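PDB 5K1S: oxidoreductase, zinc-binding dehydrogenase family from Myxococcus xanthus, which acts as a medium-chain reductase in an alternative de novo route to isovaleryl coenzyme A. Local coordinates for residues A[78-82]-A[161-166]; A[51-56]-A[354-359]; A[102-106]-A[308-314]; A[166-171]-A[195-200]; A[59-63]-A[129-133]. All blocks are in the same frame, centred on the assembly; numbering follows the deposited sequence. Where two conformers were deposited one is given.

Contact 1 (A[78-82]-A[161-166]); sequences GHEAA and AATVCC. With ZN (zinc ion), chain F.
The first zinc site of this reductase is built where His79 and Cys166 come together on one metal ion. His79 gives NE2 to the zinc ion at 2.0 Å, Cys166 adds SG at 2.3 Å, and Cys57, from elsewhere in the chain, is the third protein ligand. Because both donors converge on the same ion, the sulfur lies at the edge of the imidazole, near its plane, rather than over a ring face. CG of His79 stands between the backbone N and the carbonyl carbon (chi1 65°), a setting that brings the end of the ring nearer to Cys166 than its CB would suggest. Gly78, His79 and Glu80 form the Gly-His-Glu that opens the signature of zinc-containing alcohol dehydrogenases, and the chain then runs on as strand 80-88. Glu80 is second shell: its extended chain carries OE2 to within 3.2 Å of Thr163 CA, where it accepts a weak hydrogen bond from Cys166 N (3.4 Å, 147°). With an alanine in place of Glu80, the Cys166 amide is likely to lose this weak acceptor, and the start of the helix bearing the zinc-bound sulfur some of its support. Further along, Ala82 CB rests 4.1 Å from Ala161 CB and as far from Ala162 CB, small methyl groups that let the strand approach the end of helix 158-161 and the loop after it.

Contact 2 (A[51-56]-A[354-359]); sequences VHACGV and RLVLVP
Cys54 and Leu357 face each other as an antiparallel hydrogen-bonded pair. Cys54 N donates to Leu357 O at 2.9 Å, and Leu357 N returns a bond to Cys54 O, nearly straight at 172°. One step on, Gly55 and Val356 form a non-hydrogen-bonded pair, and beyond it Val56 N donates to Leu355 O at 3.0 Å. The side chains then pack on two faces. On the face of Val56 and Leu357 the two residues meet on a diagonal: Val56 CG2 reaches Leu357 CG at 3.6 Å. That methyl is beside the backbone N, since CG1 has taken the position anti to it (chi1 -178°). Beta-branched valine suits the strand, and leucine offers a branched apolar CG and CD1 for that methyl to rest on. On the other side Ala53 CB touches Val356 CG1, also at 3.6 Å. Pro359 ends the pairing, for it has no N-H to give; its ring instead crosses Val51 at about a right angle, with CG 3.5 Å from Val51 O. What sets this end of the strand is a classic beta bulge, in which His52 and Ala53 both face Ala82 of strand 80-88, and the chain turns a corner at His52. Strand 354-358 is held between strand 46-56 and strand 330-335, which runs parallel to it. Helix 339-347 lies over Val56 and Leu357 through His343, Leu346 and Ala339, while Asn159 of helix 158-161 packs against Ala53, Val356 and Val358.

Contact 3 (A[102-106]-A[308-314]); sequences ATLQR and ATTQAEL
Leu104 leans on the start of helix 311-323, with Leu314 as its apolar partner. From CB the chain turns so that CG lies beside its own backbone N (chi1 -72°), and there CG comes to 4.1 Å from Leu314 CD2. The two branches then part. CD1 goes to the first turn of the helix, 3.7 Å from Gln311 N. CD2 reaches over the backbone before it, 3.4 Å from Thr310 O, and also meets Leu314 CD2 at 3.6 Å, the two leucines sliding past each other in opposite directions. CD2 of Leu314 goes on to the strand backbone, 3.3 Å from Ala102 O. A branched apolar residue suits this place because one side chain can fill both directions at once. The backbone that Leu104 touches is a helix start closed by a capping box: Thr310 N donates to Glu313 OE1 at 2.8 Å, meeting it from above the carboxylate plane, and Glu313 N donates back to Thr310 OG1 at 3.2 Å. The other carboxylate oxygen, OE2, is taken by His173 and Thr177, so Glu313 also ties the cap to helix 165-178. Helix 311-323 follows strand 302-305, an edge strand, within this chain, of the parallel Rossmann-type sheet, whereas 102-106 belongs to the GroES-like domain. Beside Leu104, polar groups are bridged by a water that donates to both Gln105 OE1 and Thr309 O, each at 2.9 Å, and accepts from Arg106 N. Gln105 in turn packs on the zinc ligands Cys166 and His79.

Contact 4 (A[166-171]-A[195-200]); sequences CTTGTA and GVGLSS. With ZN (zinc ion), chain F.
Thr168 and Ser199 hold their hydroxyls alike, each oxygen beside its own backbone N and anti to the carbonyl carbon (chi1 -55° and -68°), and these settings bring the two together across the helix pair. OG1 of Thr168 and OG of Ser199 hydrogen-bond at 2.8 Å, either serving as donor. Around this link the packing is made by small groups. Thr167 CB lies 3.5 Å from Gly195 O, where glycine suits because a side chain would run into Thr167. Val196 CG2 sits 3.4 Å from Cys166 O, and Ala171 CB touches both Ser199 CB and Ser200 OG. Ser200 OG also turns back on its own helix, donating to Val196 O at 2.9 Å from above the carbonyl plane, an oxygen that takes Ser200 N as well. Were Ser200 an alanine, Val196 O would lose one of its two donors and a small gap would probably open beside Ala171. The segment axes come within 7.5 Å and cross at -51°, a close approach that the glycine, alanine and serine residues allow. Strand 186-190, a glycine-rich turn and helix 195-206 follow one another as in the first beta-alpha unit of a Rossmann fold, consistent with NADP binding in this family.

Contact 5 (A[59-63]-A[129-133]); sequences HDVIN and FFGEE
Hydrogen bonds carry most of this contact, and His59 makes one with Glu132. NE2 of His59 donates to OE2 of Glu132 at 2.7 Å and 163°, with the acceptor in the plane of the imidazole and the ring and carboxylate planes 27° apart. CG of His59 is anti to the backbone N (chi1 -173°), which sends the ring off helix 58-64 toward the loop. One turn on, Asn63 ND2 donates to Gly131 O, also at 2.7 Å; the amide meets that carbonyl from above its plane, while Asn63 OD1 is kept by Thr71. An asparagine suits this position because it can give and accept from one flat group. Van der Waals contact is slight: the amide of Asn63 lies against the aliphatic part of Glu132, ND2 3.7 Å from CG. The aromatic pair is looser, His59 and Phe129 having nearly parallel rings with centroids 5.7 Å apart but hardly overlapping. Phe129 to Glu132 forms a type II beta turn, and Gly131 takes its left-handed position, where glycine is at ease. His59 lies close to the zinc ligands Cys57 and His79, and its ring meets that of His79, so His59 lines the zinc site, and Glu132, by bonding to its NE2, probably fixes how the ring is turned.

How the contacts relate
Contacts 1 to 4 are buried, while contact 5 is only partly so. Contacts 1, 2 and 3 all reach the same mixed sheet: strand 80-88 of contact 1 lies between strand 46-56 of contact 2 and strand 100-103 of contact 3. Their chemistry differs with place: metal ligation in contact 1, backbone strand pairing in contact 2, leucine packing and a bridging water in contact 3. Contact 4 shares Cys166 with contact 1, yet joins two helices by hydroxyls and small side chains where the zinc region meets the Rossmann-type domain. Contact 5 relies on side-chain hydrogen bonds from an imidazole and an amide, and its His59 comes back to His79 of contact 1.

Contact 1 (A[78-82]-A[161-166])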
# COMPACT_ATOMS: atom_id res chain seq x y z
N GLY A 78 21.12 19.63 -9.92
CA GLY A 78 21.11 18.52 -10.86
C GLY A 78 21.45 17.19 -10.22
O GLY A 78 22.49 17.06 -9.58
N HIS A 79 20.57 16.20 -10.40
CA HIS A 79 20.78 14.87 -9.86
C HIS A 79 20.78 13.78 -10.92
O HIS A 79 20.88 12.60 -10.58
CB HIS A 79 19.71 14.55 -8.81
CG HIS A 79 18.32 14.47 -9.36
ND1 HIS A 79 17.34 15.40 -9.06
CD2 HIS A 79 17.74 13.57 -10.19
CE1 HIS A 79 16.22 15.07 -9.68
NE2 HIS A 79 16.44 13.97 -10.38
N GLU A 80 20.69 14.15 -12.20
CA GLU A 80 20.50 13.18 -13.28
C GLU A 80 21.69 13.26 -14.23
O GLU A 80 21.51 13.50 -15.43
CB GLU A 80 19.18 13.46 -14.00
CG GLU A 80 18.43 12.23 -14.45
CD GLU A 80 17.05 12.56 -15.00
OE1 GLU A 80 16.66 13.75 -14.94
OE2 GLU A 80 16.35 11.65 -15.48
N ALA A 81 22.89 13.03 -13.72
CA ALA A 81 24.12 13.27 -14.45
C ALA A 81 24.74 11.96 -14.92
O ALA A 81 24.69 10.94 -14.22
CB ALA A 81 25.13 14.02 -13.58
N ALA A 82 25.31 11.99 -16.12
CA ALA A 82 26.04 10.87 -16.69
C ALA A 82 27.39 11.38 -17.16
O ALA A 82 27.46 12.39 -17.86
CB ALA A 82 25.27 10.23 -17.86
N ALA A 161 21.48 8.41 -21.52
CA ALA A 161 21.81 7.88 -20.20
C ALA A 161 21.52 8.89 -19.10
O ALA A 161 21.17 8.50 -17.97
CB ALA A 161 23.28 7.47 -20.15
N ALA A 162 21.64 10.19 -19.39
CA ALA A 162 21.43 11.23 -18.39
C ALA A 162 19.97 11.44 -18.04
O ALA A 162 19.68 12.34 -17.25
CB ALA A 162 22.03 12.55 -18.88
N THR A 163 19.04 10.66 -18.59
CA THR A 163 17.63 10.78 -18.28
C THR A 163 17.01 9.44 -17.89
O THR A 163 15.79 9.30 -17.91
CB THR A 163 16.86 11.39 -19.45
OG1 THR A 163 16.98 10.54 -20.60
CG2 THR A 163 17.40 12.78 -19.79
N VAL A 164 17.84 8.46 -17.53
CA VAL A 164 17.34 7.12 -17.26
C VAL A 164 16.86 6.99 -15.82
O VAL A 164 15.84 6.35 -15.55
CB VAL A 164 18.45 6.09 -17.57
CG1 VAL A 164 17.99 4.67 -17.24
CG2 VAL A 164 18.85 6.18 -19.03
N CYS A 165 17.58 7.61 -14.87
CA CYS A 165 17.29 7.38 -13.46
C CYS A 165 15.87 7.79 -13.11
O CYS A 165 15.13 7.03 -12.49
CB CYS A 165 18.30 8.15 -12.60
SG CYS A 165 18.29 7.66 -10.86
N CYS A 166 15.47 9.00 -13.50
CA CYS A 166 14.17 9.55 -13.11
C CYS A 166 13.03 9.09 -14.01
O CYS A 166 11.92 9.61 -13.87
CB CYS A 166 14.24 11.07 -13.09
SG CYS A 166 15.49 11.71 -11.97
ZN ZN F . 14.53 13.50 -10.83

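Contact 2 (A[51-56]-A[354-359])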
# COMPACT_ATOMS: atom_id res chain seq x y z
N VAL A 51 31.34 15.28 -16.38
CA VAL A 51 29.93 15.24 -16.75
C VAL A 51 29.80 15.53 -18.24
O VAL A 51 30.21 16.59 -18.72
CB VAL A 51 29.12 16.24 -15.93
CG1 VAL A 51 27.63 16.10 -16.24
CG2 VAL A 51 29.38 16.05 -14.44
N HIS A 52 29.23 14.58 -18.98
CA HIS A 52 28.91 14.77 -20.39
C HIS A 52 27.48 15.22 -20.61
O HIS A 52 27.18 15.79 -21.66
CB HIS A 52 29.16 13.48 -21.17
CG HIS A 52 30.61 13.15 -21.36
ND1 HIS A 52 31.34 13.60 -22.43
CD2 HIS A 52 31.45 12.41 -20.60
CE1 HIS A 52 32.58 13.15 -22.33
NE2 HIS A 52 32.67 12.43 -21.23
N ALA A 53 26.59 14.98 -19.65
CA ALA A 53 25.20 15.36 -19.77
C ALA A 53 24.54 15.28 -18.40
O ALA A 53 24.94 14.47 -17.56
CB ALA A 53 24.46 14.46 -20.77
N CYS A 54 23.54 16.14 -18.19
CA CYS A 54 22.75 16.10 -16.96
C CYS A 54 21.30 16.37 -17.31
O CYS A 54 20.98 17.43 -17.86
CB CYS A 54 23.25 17.13 -15.94
SG CYS A 54 22.32 17.08 -14.39
N GLY A 55 20.43 15.42 -16.97
CA GLY A 55 19.02 15.59 -17.26
C GLY A 55 18.40 16.67 -16.40
O GLY A 55 18.76 16.88 -15.24
N VAL A 56 17.44 17.38 -16.99
CA VAL A 56 16.69 18.41 -16.29
C VAL A 56 15.41 17.77 -15.77
O VAL A 56 14.55 17.35 -16.55
CB VAL A 56 16.38 19.61 -17.20
CG1 VAL A 56 15.62 20.69 -16.43
CG2 VAL A 56 17.66 20.17 -17.80
N ARG A 354 12.10 14.67 -22.46
CA ARG A 354 13.14 14.94 -21.48
C ARG A 354 14.15 15.92 -22.05
O ARG A 354 14.58 15.78 -23.20
CB ARG A 354 13.83 13.65 -21.05
CG ARG A 354 13.16 12.94 -19.88
CD ARG A 354 13.37 13.71 -18.58
NE ARG A 354 12.68 13.10 -17.44
CZ ARG A 354 11.44 13.40 -17.05
NH1 ARG A 354 10.72 14.31 -17.70
NH2 ARG A 354 10.91 12.78 -16.01
N LEU A 355 14.52 16.92 -21.25
CA LEU A 355 15.55 17.88 -21.61
C LEU A 355 16.88 17.47 -20.98
O LEU A 355 16.92 16.84 -19.93
CB LEU A 355 15.17 19.29 -21.13
CG LEU A 355 13.89 19.86 -21.73
CD1 LEU A 355 13.50 21.14 -21.02
CD2 LEU A 355 14.05 20.10 -23.23
N VAL A 356 17.97 17.84 -21.66
CA VAL A 356 19.31 17.45 -21.24
C VAL A 356 20.22 18.66 -21.36
O VAL A 356 20.20 19.36 -22.38
CB VAL A 356 19.85 16.28 -22.07
CG1 VAL A 356 21.27 15.93 -21.65
CG2 VAL A 356 18.94 15.06 -21.94
N LEU A 357 21.03 18.91 -20.33
CA LEU A 357 22.05 19.94 -20.36
C LEU A 357 23.40 19.31 -20.67
O LEU A 357 23.81 18.35 -20.00
CB LEU A 357 22.11 20.70 -19.03
CG LEU A 357 20.87 21.52 -18.68
CD1 LEU A 357 21.01 22.09 -17.27
CD2 LEU A 357 20.65 22.64 -19.69
N VAL A 358 24.08 19.83 -21.69
CA VAL A 358 25.36 19.32 -22.14
C VAL A 358 26.43 20.34 -21.74
O VAL A 358 26.47 21.44 -22.30
CB VAL A 358 25.37 19.08 -23.65
CG1 VAL A 358 26.71 18.48 -24.09
CG2 VAL A 358 24.22 18.17 -24.05
N PRO A 359 27.31 20.03 -20.78
CA PRO A 359 28.36 20.98 -20.43
C PRO A 359 29.33 21.15 -21.58
O PRO A 359 29.50 20.24 -22.41
CB PRO A 359 29.04 20.32 -19.21
CG PRO A 359 28.07 19.33 -18.70
CD PRO A 359 27.32 18.84 -19.90

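Contact 3 (A[102-106]-A[308-314])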
# COMPACT_ATOMS: atom_id res chain seq x y z
N ALA A 102 26.53 6.95 -14.01
CA ALA A 102 25.37 7.83 -13.96
C ALA A 102 24.90 7.92 -12.51
O ALA A 102 24.78 6.89 -11.84
CB ALA A 102 24.24 7.32 -14.85
N THR A 103 24.64 9.14 -12.05
CA THR A 103 24.32 9.36 -10.65
C THR A 103 22.87 8.98 -10.34
O THR A 103 21.98 9.11 -11.18
CB THR A 103 24.54 10.83 -10.27
OG1 THR A 103 23.74 11.66 -11.12
CG2 THR A 103 26.01 11.22 -10.42
N LEU A 104 22.66 8.50 -9.12
CA LEU A 104 21.32 8.31 -8.59
C LEU A 104 20.74 9.66 -8.18
O LEU A 104 21.35 10.72 -8.37
CB LEU A 104 21.35 7.35 -7.40
CG LEU A 104 21.60 5.87 -7.67
CD1 LEU A 104 21.84 5.14 -6.36
CD2 LEU A 104 20.43 5.25 -8.41
N GLN A 105 19.54 9.64 -7.60
CA GLN A 105 18.95 10.86 -7.07
C GLN A 105 19.51 11.17 -5.69
O GLN A 105 19.94 12.30 -5.43
CB GLN A 105 17.43 10.72 -7.02
CG GLN A 105 16.78 10.53 -8.39
CD GLN A 105 15.87 9.32 -8.46
OE1 GLN A 105 15.81 8.51 -7.53
NE2 GLN A 105 15.15 9.19 -9.57
N ARG A 106 19.52 10.19 -4.80
CA ARG A 106 19.95 10.37 -3.42
C ARG A 106 20.90 9.25 -3.02
O ARG A 106 21.00 8.22 -3.69
CB ARG A 106 18.76 10.41 -2.46
CG ARG A 106 17.93 9.13 -2.48
CD ARG A 106 16.79 9.18 -1.48
NE ARG A 106 17.25 9.13 -0.10
CZ ARG A 106 17.66 8.03 0.52
NH1 ARG A 106 17.68 6.87 -0.12
NH2 ARG A 106 18.06 8.08 1.78
N ALA A 308 12.17 6.78 -5.08
CA ALA A 308 13.60 6.80 -5.37
C ALA A 308 14.04 5.58 -6.19
O ALA A 308 13.21 4.76 -6.59
CB ALA A 308 14.40 6.87 -4.07
N THR A 309 15.34 5.47 -6.43
CA THR A 309 15.91 4.39 -7.21
C THR A 309 17.18 3.90 -6.53
O THR A 309 17.92 4.70 -5.94
CB THR A 309 16.23 4.84 -8.65
OG1 THR A 309 15.06 5.40 -9.25
CG2 THR A 309 16.72 3.67 -9.50
N THR A 310 17.43 2.60 -6.60
CA THR A 310 18.60 2.00 -5.98
C THR A 310 19.73 1.84 -6.99
O THR A 310 19.55 1.97 -8.20
CB THR A 310 18.26 0.64 -5.36
OG1 THR A 310 17.90 -0.28 -6.40
CG2 THR A 310 17.10 0.77 -4.38
N GLN A 311 20.92 1.54 -6.47
CA GLN A 311 22.09 1.36 -7.32
C GLN A 311 21.89 0.19 -8.27
O GLN A 311 22.32 0.23 -9.43
CB GLN A 311 23.33 1.16 -6.46
CG GLN A 311 24.64 1.33 -7.19
CD GLN A 311 25.84 1.30 -6.26
OE1 GLN A 311 25.87 0.54 -5.29
NE2 GLN A 311 26.83 2.15 -6.54
N ALA A 312 21.23 -0.88 -7.80
CA ALA A 312 20.98 -2.03 -8.66
C ALA A 312 19.93 -1.72 -9.71
O ALA A 312 20.07 -2.11 -10.88
CB ALA A 312 20.54 -3.22 -7.81
N GLU A 313 18.86 -1.01 -9.32
CA GLU A 313 17.80 -0.69 -10.27
C GLU A 313 18.31 0.21 -11.39
O GLU A 313 17.92 0.05 -12.55
CB GLU A 313 16.64 -0.02 -9.54
CG GLU A 313 15.94 -0.92 -8.54
CD GLU A 313 15.18 -0.15 -7.48
OE1 GLU A 313 15.23 1.10 -7.50
OE2 GLU A 313 14.55 -0.79 -6.62
N LEU A 314 19.18 1.17 -11.06
CA LEU A 314 19.73 2.03 -12.10
C LEU A 314 20.63 1.25 -13.04
O LEU A 314 20.57 1.44 -14.26
CB LEU A 314 20.50 3.19 -11.46
CG LEU A 314 21.18 4.15 -12.45
CD1 LEU A 314 20.17 4.75 -13.43
CD2 LEU A 314 21.92 5.26 -11.72
O HOH W 1 17.99 7.56 -5.90

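Contact 4 (A[166-171]-A[195-200])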
# COMPACT_ATOMS: atom_id res chain seq x y z
N CYS A 166 15.47 9.00 -13.50
CA CYS A 166 14.17 9.55 -13.11
C CYS A 166 13.03 9.09 -14.01
O CYS A 166 11.92 9.61 -13.87
CB CYS A 166 14.24 11.07 -13.09
SG CYS A 166 15.49 11.71 -11.97
N THR A 167 13.28 8.15 -14.92
CA THR A 167 12.22 7.60 -15.75
C THR A 167 12.27 6.08 -15.73
O THR A 167 11.48 5.44 -15.02
CB THR A 167 12.34 8.12 -17.19
OG1 THR A 167 13.64 7.80 -17.70
CG2 THR A 167 12.13 9.62 -17.23
N THR A 168 13.19 5.49 -16.49
CA THR A 168 13.33 4.04 -16.49
C THR A 168 13.81 3.52 -15.14
O THR A 168 13.41 2.43 -14.72
CB THR A 168 14.28 3.60 -17.60
OG1 THR A 168 13.84 4.13 -18.85
CG2 THR A 168 14.34 2.08 -17.69
N GLY A 169 14.66 4.28 -14.45
CA GLY A 169 15.07 3.88 -13.11
C GLY A 169 13.89 3.78 -12.17
O GLY A 169 13.73 2.79 -11.45
N THR A 170 13.03 4.80 -12.17
CA THR A 170 11.83 4.75 -11.35
C THR A 170 10.90 3.63 -11.80
O THR A 170 10.25 2.98 -10.98
CB THR A 170 11.11 6.10 -11.41
OG1 THR A 170 12.01 7.14 -10.99
CG2 THR A 170 9.88 6.10 -10.50
N ALA A 171 10.82 3.40 -13.11
CA ALA A 171 9.95 2.35 -13.63
C ALA A 171 10.36 0.99 -13.09
O ALA A 171 9.51 0.19 -12.69
CB ALA A 171 9.97 2.36 -15.16
N GLY A 195 7.38 10.90 -18.66
CA GLY A 195 8.66 10.21 -18.72
C GLY A 195 8.63 8.88 -17.98
O GLY A 195 9.10 7.86 -18.49
N VAL A 196 8.09 8.88 -16.77
CA VAL A 196 7.96 7.64 -16.01
C VAL A 196 6.98 6.70 -16.70
O VAL A 196 7.22 5.49 -16.78
CB VAL A 196 7.53 7.94 -14.56
CG1 VAL A 196 7.31 6.64 -13.78
CG2 VAL A 196 8.57 8.80 -13.86
N GLY A 197 5.87 7.24 -17.19
CA GLY A 197 4.86 6.39 -17.81
C GLY A 197 5.39 5.65 -19.02
O GLY A 197 5.22 4.43 -19.13
N LEU A 198 6.03 6.37 -19.93
CA LEU A 198 6.55 5.74 -21.14
C LEU A 198 7.49 4.58 -20.80
O LEU A 198 7.41 3.51 -21.42
CB LEU A 198 7.27 6.77 -22.01
CG LEU A 198 6.37 7.83 -22.65
CD1 LEU A 198 7.21 8.91 -23.32
CD2 LEU A 198 5.41 7.20 -23.65
N SER A 199 8.37 4.78 -19.82
CA SER A 199 9.27 3.69 -19.43
C SER A 199 8.49 2.54 -18.80
O SER A 199 8.81 1.37 -19.05
CB SER A 199 10.33 4.22 -18.46
OG SER A 199 11.22 5.10 -19.12
N SER A 200 7.48 2.86 -17.99
CA SER A 200 6.68 1.80 -17.37
C SER A 200 5.92 1.00 -18.42
O SER A 200 5.88 -0.24 -18.35
CB SER A 200 5.71 2.41 -16.36
OG SER A 200 6.41 3.11 -15.34
ZN ZN F . 14.53 13.50 -10.83

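Contact 5 (A[59-63]-A[129-133])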
# COMPACT_ATOMS: atom_id res chain seq x y z
N HIS A 59 12.05 18.27 -10.40
CA HIS A 59 12.64 18.35 -9.07
C HIS A 59 13.64 19.50 -8.99
O HIS A 59 13.70 20.21 -7.98
CB HIS A 59 13.32 17.02 -8.74
CG HIS A 59 13.82 16.91 -7.34
ND1 HIS A 59 13.02 16.51 -6.29
CD2 HIS A 59 15.05 17.13 -6.81
CE1 HIS A 59 13.73 16.49 -5.18
NE2 HIS A 59 14.97 16.86 -5.47
N ASP A 60 14.41 19.71 -10.06
CA ASP A 60 15.39 20.80 -10.08
C ASP A 60 14.71 22.16 -10.00
O ASP A 60 15.25 23.09 -9.40
CB ASP A 60 16.25 20.72 -11.34
CG ASP A 60 17.03 19.42 -11.44
OD1 ASP A 60 17.34 18.82 -10.39
OD2 ASP A 60 17.34 19.00 -12.58
N VAL A 61 13.53 22.29 -10.62
CA VAL A 61 12.78 23.54 -10.53
C VAL A 61 12.43 23.83 -9.08
O VAL A 61 12.70 24.93 -8.57
CB VAL A 61 11.51 23.46 -11.41
CG1 VAL A 61 10.66 24.72 -11.23
CG2 VAL A 61 11.88 23.27 -12.87
N ILE A 62 11.83 22.86 -8.40
CA ILE A 62 11.48 23.03 -6.99
C ILE A 62 12.71 23.41 -6.19
O ILE A 62 12.69 24.33 -5.37
CB ILE A 62 10.82 21.75 -6.44
CG1 ILE A 62 9.61 21.35 -7.30
CG2 ILE A 62 10.38 21.96 -5.00
CD1 ILE A 62 9.07 19.97 -6.98
N ASN A 63 13.82 22.71 -6.44
CA ASN A 63 15.07 23.01 -5.76
C ASN A 63 15.49 24.46 -6.00
O ASN A 63 15.87 25.17 -5.06
CB ASN A 63 16.16 22.04 -6.24
CG ASN A 63 17.42 22.10 -5.39
OD1 ASN A 63 17.42 22.63 -4.29
ND2 ASN A 63 18.49 21.52 -5.91
N PHE A 129 21.08 14.24 -1.38
CA PHE A 129 20.69 14.26 -2.78
C PHE A 129 21.76 14.94 -3.62
O PHE A 129 22.46 15.84 -3.15
CB PHE A 129 19.36 15.01 -2.96
CG PHE A 129 18.14 14.15 -2.79
CD1 PHE A 129 17.70 13.78 -1.54
CD2 PHE A 129 17.42 13.73 -3.90
CE1 PHE A 129 16.57 12.99 -1.38
CE2 PHE A 129 16.29 12.95 -3.75
CZ PHE A 129 15.86 12.58 -2.50
N PHE A 130 21.90 14.49 -4.86
CA PHE A 130 22.73 15.20 -5.82
C PHE A 130 22.04 16.48 -6.24
O PHE A 130 20.84 16.50 -6.52
CB PHE A 130 23.02 14.32 -7.03
CG PHE A 130 24.00 13.21 -6.76
CD1 PHE A 130 23.56 11.98 -6.30
CD2 PHE A 130 25.35 13.40 -6.96
CE1 PHE A 130 24.45 10.96 -6.05
CE2 PHE A 130 26.25 12.38 -6.71
CZ PHE A 130 25.80 11.17 -6.25
N GLY A 131 22.80 17.58 -6.27
CA GLY A 131 22.23 18.88 -6.54
C GLY A 131 21.64 19.57 -5.33
O GLY A 131 21.03 20.64 -5.48
N GLU A 132 21.80 18.99 -4.14
CA GLU A 132 21.30 19.61 -2.92
C GLU A 132 22.42 19.66 -1.88
O GLU A 132 23.23 20.58 -1.90
CB GLU A 132 20.08 18.84 -2.40
CG GLU A 132 18.87 18.96 -3.31
CD GLU A 132 17.78 17.97 -2.98
OE1 GLU A 132 17.58 17.67 -1.79
OE2 GLU A 132 17.11 17.49 -3.93
N GLU A 133 22.48 18.68 -0.97
CA GLU A 133 23.52 18.69 0.04
C GLU A 133 24.91 18.55 -0.57
O GLU A 133 25.89 19.08 -0.03
CB GLU A 133 23.28 17.58 1.07
CG GLU A 133 21.86 17.53 1.60
CD GLU A 133 21.77 16.85 2.95
OE1 GLU A 133 22.60 17.15 3.83
OE2 GLU A 133 20.87 16.00 3.14